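Local coordinates for protein imelysin (Bacteroides ovatus ATCC 8483, PDB 3OYV) that belongs to the imelysin-like proteins implicated in bacterial iron uptake and is probably an outer-membrane, metal-binding protein, classed as a peptidase, at residues 12-17 with 356-361. Residues are numbered along the deposited sequence; the frame is centred on the assembly and turned at random.
With GOL (glycerol), chain E.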
ATOM      1  N   ALA A  12       0.029 -21.522  10.125  1.00 20.35           N
ATOM      2  CA  ALA A  12       1.105 -21.924   9.210  1.00 21.96           C
ATOM      3  C   ALA A  12       2.502 -21.583   9.738  1.00 21.65           C
ATOM      4  O   ALA A  12       3.291 -20.888   9.084  1.00 25.42           O
ATOM      5  CB  ALA A  12       0.872 -21.263   7.852  1.00 25.48           C
ATOM      6  N   ASN A  13       2.823 -22.100  10.909  1.00 22.73           N
ATOM      7  CA  ASN A  13       4.127 -21.940  11.530  1.00 23.63           C
ATOM      8  C   ASN A  13       5.201 -22.707  10.746  1.00 22.22           C
ATOM      9  O   ASN A  13       5.032 -23.888  10.463  1.00 22.39           O
ATOM     10  CB  ASN A  13       4.108 -22.508  12.958  1.00 25.20           C
ATOM     11  CG  ASN A  13       5.424 -22.296  13.677  1.00 27.44           C
ATOM     12  OD1 ASN A  13       5.728 -21.182  14.108  1.00 36.25           O
ATOM     13  ND2 ASN A  13       6.204 -23.371  13.838  1.00 27.93           N
ATOM     14  N   ILE A  14       6.300 -22.045  10.426  1.00 18.98           N
ATOM     15  CA  ILE A  14       7.468 -22.723   9.879  1.00 17.45           C
ATOM     16  C   ILE A  14       8.693 -21.892  10.220  1.00 17.24           C
ATOM     17  O   ILE A  14       8.601 -20.667  10.281  1.00 19.17           O
ATOM     18  CB  ILE A  14       7.291 -22.955   8.375  1.00 17.95           C
ATOM     19  CG1 ILE A  14       8.440 -23.780   7.824  1.00 16.90           C
ATOM     20  CG2 ILE A  14       7.131 -21.597   7.620  1.00 19.41           C
ATOM     21  CD1 ILE A  14       8.173 -24.296   6.393  1.00 19.45           C
ATOM     22  N   ASP A  15       9.820 -22.539  10.470  1.00 17.85           N
ATOM     23  CA  ASP A  15      11.083 -21.851  10.635  1.00 17.54           C
ATOM     24  C   ASP A  15      12.046 -22.263   9.529  1.00 17.87           C
ATOM     25  O   ASP A  15      11.933 -23.357   8.971  1.00 19.87           O
ATOM     26  CB  ASP A  15      11.699 -22.165  11.995  1.00 20.31           C
ATOM     27  CG  ASP A  15      10.820 -21.729  13.154  1.00 22.75           C
ATOM     28  OD1 ASP A  15      10.436 -20.547  13.183  1.00 19.92           O
ATOM     29  OD2 ASP A  15      10.531 -22.568  14.039  1.00 27.75           O
ATOM     30  N   TYR A  16      12.981 -21.371   9.247  1.00 17.03           N
ATOM     31  CA  TYR A  16      14.041 -21.631   8.291  1.00 16.72           C
ATOM     32  C   TYR A  16      14.979 -22.690   8.851  1.00 19.05           C
ATOM     33  O   TYR A  16      15.456 -22.574  10.000  1.00 20.86           O
ATOM     34  CB  TYR A  16      14.773 -20.319   8.043  1.00 17.97           C
ATOM     35  CG  TYR A  16      15.933 -20.359   7.084  1.00 15.53           C
ATOM     36  CD1 TYR A  16      15.744 -20.160   5.711  1.00 13.53           C
ATOM     37  CD2 TYR A  16      17.225 -20.554   7.540  1.00 22.52           C
ATOM     38  CE1 TYR A  16      16.815 -20.148   4.841  1.00 15.86           C
ATOM     39  CE2 TYR A  16      18.302 -20.567   6.669  1.00 21.64           C
ATOM     40  CZ  TYR A  16      18.095 -20.369   5.306  1.00 16.94           C
ATOM     41  OH  TYR A  16      19.191 -20.379   4.472  1.00 15.43           O
ATOM     42  N   THR A  17      15.240 -23.721   8.051  1.00 18.43           N
ATOM     43  CA  THR A  17      16.130 -24.805   8.469  1.00 17.48           C
ATOM     44  C   THR A  17      17.055 -25.168   7.313  1.00 15.18           C
ATOM     45  O   THR A  17      16.764 -24.846   6.170  1.00 14.04           O
ATOM     46  CB  THR A  17      15.337 -26.078   8.808  1.00 18.36           C
ATOM     47  OG1 THR A  17      14.778 -26.628   7.592  1.00 19.14           O
ATOM     48  CG2 THR A  17      14.209 -25.805   9.885  1.00 21.16           C
ATOM     49  N   GLU A 356       9.812  -9.754  14.399  1.00 14.49           N
ATOM     50  CA  GLU A 356      11.276  -9.635  14.296  1.00 14.80           C
ATOM     51  C   GLU A 356      11.756 -10.340  13.034  1.00 13.43           C
ATOM     52  O   GLU A 356      11.084 -11.247  12.545  1.00 14.33           O
ATOM     53  CB  GLU A 356      11.975 -10.251  15.522  1.00 17.06           C
ATOM     54  CG  GLU A 356      11.673  -9.560  16.867  1.00 26.52           C
ATOM     55  CD  GLU A 356      12.261  -8.133  16.996  1.00 38.03           C
ATOM     56  OE1 GLU A 356      12.953  -7.627  16.071  1.00 37.26           O
ATOM     57  OE2 GLU A 356      12.019  -7.498  18.056  1.00 46.09           O
ATOM     58  N   PRO A 357      12.926  -9.935  12.513  1.00 13.86           N
ATOM     59  CA  PRO A 357      13.502 -10.685  11.411  1.00 12.97           C
ATOM     60  C   PRO A 357      13.686 -12.142  11.793  1.00 13.14           C
ATOM     61  O   PRO A 357      14.048 -12.450  12.948  1.00 14.31           O
ATOM     62  CB  PRO A 357      14.869 -10.013  11.199  1.00 13.18           C
ATOM     63  CG  PRO A 357      14.638  -8.596  11.603  1.00 15.78           C
ATOM     64  CD  PRO A 357      13.699  -8.716  12.799  1.00 14.26           C
ATOM     65  N   ARG A 358      13.474 -13.037  10.829  1.00 11.83           N
ATOM     66  CA  ARG A 358      13.783 -14.438  11.062  1.00 12.04           C
ATOM     67  C   ARG A 358      15.277 -14.646  11.267  1.00 13.01           C
ATOM     68  O   ARG A 358      16.110 -13.857  10.804  1.00 13.61           O
ATOM     69  CB  ARG A 358      13.303 -15.284   9.916  1.00 12.16           C
ATOM     70  CG  ARG A 358      11.810 -15.378   9.883  1.00 11.50           C
ATOM     71  CD  ARG A 358      11.376 -16.173   8.685  1.00 13.94           C
ATOM     72  NE  ARG A 358       9.931 -16.383   8.517  1.00 12.28           N
ATOM     73  CZ  ARG A 358       9.229 -17.385   9.051  1.00 12.19           C
ATOM     74  NH1 ARG A 358       9.753 -18.198   9.977  1.00 14.40           N
ATOM     75  NH2 ARG A 358       7.969 -17.549   8.692  1.00 13.49           N
ATOM     76  N   LYS A 359      15.585 -15.752  11.932  1.00 15.10           N
ATOM     77  CA  LYS A 359      16.959 -16.161  12.189  1.00 16.46           C
ATOM     78  C   LYS A 359      17.208 -17.524  11.573  1.00 18.19           C
ATOM     79  O   LYS A 359      16.289 -18.334  11.378  1.00 18.89           O
ATOM     80  CB  LYS A 359      17.240 -16.226  13.702  1.00 18.92           C
ATOM     81  CG  LYS A 359      17.073 -14.904  14.406  1.00 23.04           C
ATOM     82  CD  LYS A 359      17.356 -15.062  15.864  1.00 31.25           C
ATOM     83  CE  LYS A 359      17.229 -13.740  16.596  1.00 38.02           C
ATOM     84  NZ  LYS A 359      17.582 -13.879  18.043  1.00 44.97           N
ATOM     85  N   VAL A 360      18.473 -17.762  11.264  1.00 21.27           N
ATOM     86  CA  VAL A 360      18.910 -19.071  10.832  1.00 25.97           C
ATOM     87  C   VAL A 360      19.101 -19.954  12.092  1.00 30.69           C
ATOM     88  O   VAL A 360      19.197 -19.470  13.230  1.00 33.37           O
ATOM     89  CB  VAL A 360      20.184 -18.977   9.950  1.00 26.79           C
ATOM     90  CG1 VAL A 360      19.968 -17.978   8.758  1.00 26.16           C
ATOM     91  CG2 VAL A 360      21.390 -18.594  10.782  1.00 27.60           C
ATOM     92  N   GLN A 361      19.134 -21.250  11.871  1.00 36.03           N
ATOM     93  CA  GLN A 361      19.180 -22.221  12.970  1.00 39.80           C
ATOM     94  C   GLN A 361      20.531 -22.167  13.682  1.00 42.01           C
ATOM     95  O   GLN A 361      21.559 -21.764  13.128  1.00 43.26           O
ATOM     96  CB  GLN A 361      18.976 -23.638  12.407  1.00 41.24           C
ATOM     97  CG  GLN A 361      17.862 -24.447  13.027  1.00 44.22           C
ATOM     98  CD  GLN A 361      17.867 -25.870  12.485  1.00 46.44           C
ATOM     99  OE1 GLN A 361      18.926 -26.406  12.130  1.00 46.11           O
ATOM    100  NE2 GLN A 361      16.689 -26.482  12.406  1.00 50.06           N
ATOM    101  OXT GLN A 361      20.642 -22.558  14.851  1.00 46.49           O
TER
HETATM  102  C1  GOL E 388       4.920 -15.990   9.371  1.00 21.46           C
HETATM  103  O1  GOL E 388       5.884 -15.337  10.182  1.00 17.98           O
HETATM  104  C2  GOL E 388       4.074 -17.008  10.172  1.00 20.31           C
HETATM  105  O2  GOL E 388       3.357 -16.314  11.217  1.00 21.19           O
HETATM  106  C3  GOL E 388       4.909 -18.092  10.903  1.00 18.18           C
HETATM  107  O3  GOL E 388       5.589 -19.053  10.074  1.00 20.96           O
HETATM  108  O   HOH W   1      11.612 -18.242  12.097  1.00 23.20           O
HETATM  109  O   HOH W   2      13.391 -18.741  10.522  1.00 23.73           O
HETATM  110  O   HOH W   3      15.454 -20.957  12.064  1.00 25.55           O
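Tyr16 and Thr17 run beside Val360 and Gln361, Tyr16 CA 6.1 Å from Val360 CA and Thr17 CA 6.0 Å from Gln361 CA; the two extended chains converge, their directions 46° apart, and are joined through water rather than by direct backbone pairing. One direct hydrogen bond crosses between them: Arg358 NH1 donates to Ile14 O at 2.7 Å, with an N-H...O angle of 150° and the oxygen near the guanidinium plane. The arginine reaches that carbonyl because its chain is extended from CG to NE (chi3 179°). Its other terminal nitrogen, NH2, bonds to O3 of a glycerol, probably from the crystallisation liquor, at 3.1 Å, and also to the backbone O of Phe349. The same hydroxyl accepts from Ile14 N and donates to Ala12 O. Asp15 OD1 stays 4.0 Å from Arg358 NH1, too far for a salt bridge; a water links the two, while the carboxylate pairs with Lys353. Two further waters donate to Lys359 O: one accepts from Tyr16 N, the other donates to Tyr16 O. The Tyr16 ring runs next to Val360, the two side chains directed alike, with Tyr16 CE2 3.7 Å from Val360 CG1, and its hydroxyl bonds to His25. Gln361 NE2 makes a van der Waals contact with the methyl Thr17 CG2, 3.6 Å away. The contact thus brings the loop ahead of helix 21-47 against the C-terminal tail. Ile14 rests on helices 21-47 and 309-316, the Tyr16 ring meets Trp24 and Phe268 edge-to-face, and the 356-361 segment leaves the small antiparallel sheet of strands 352-353 and 356-357 along helix 265-283.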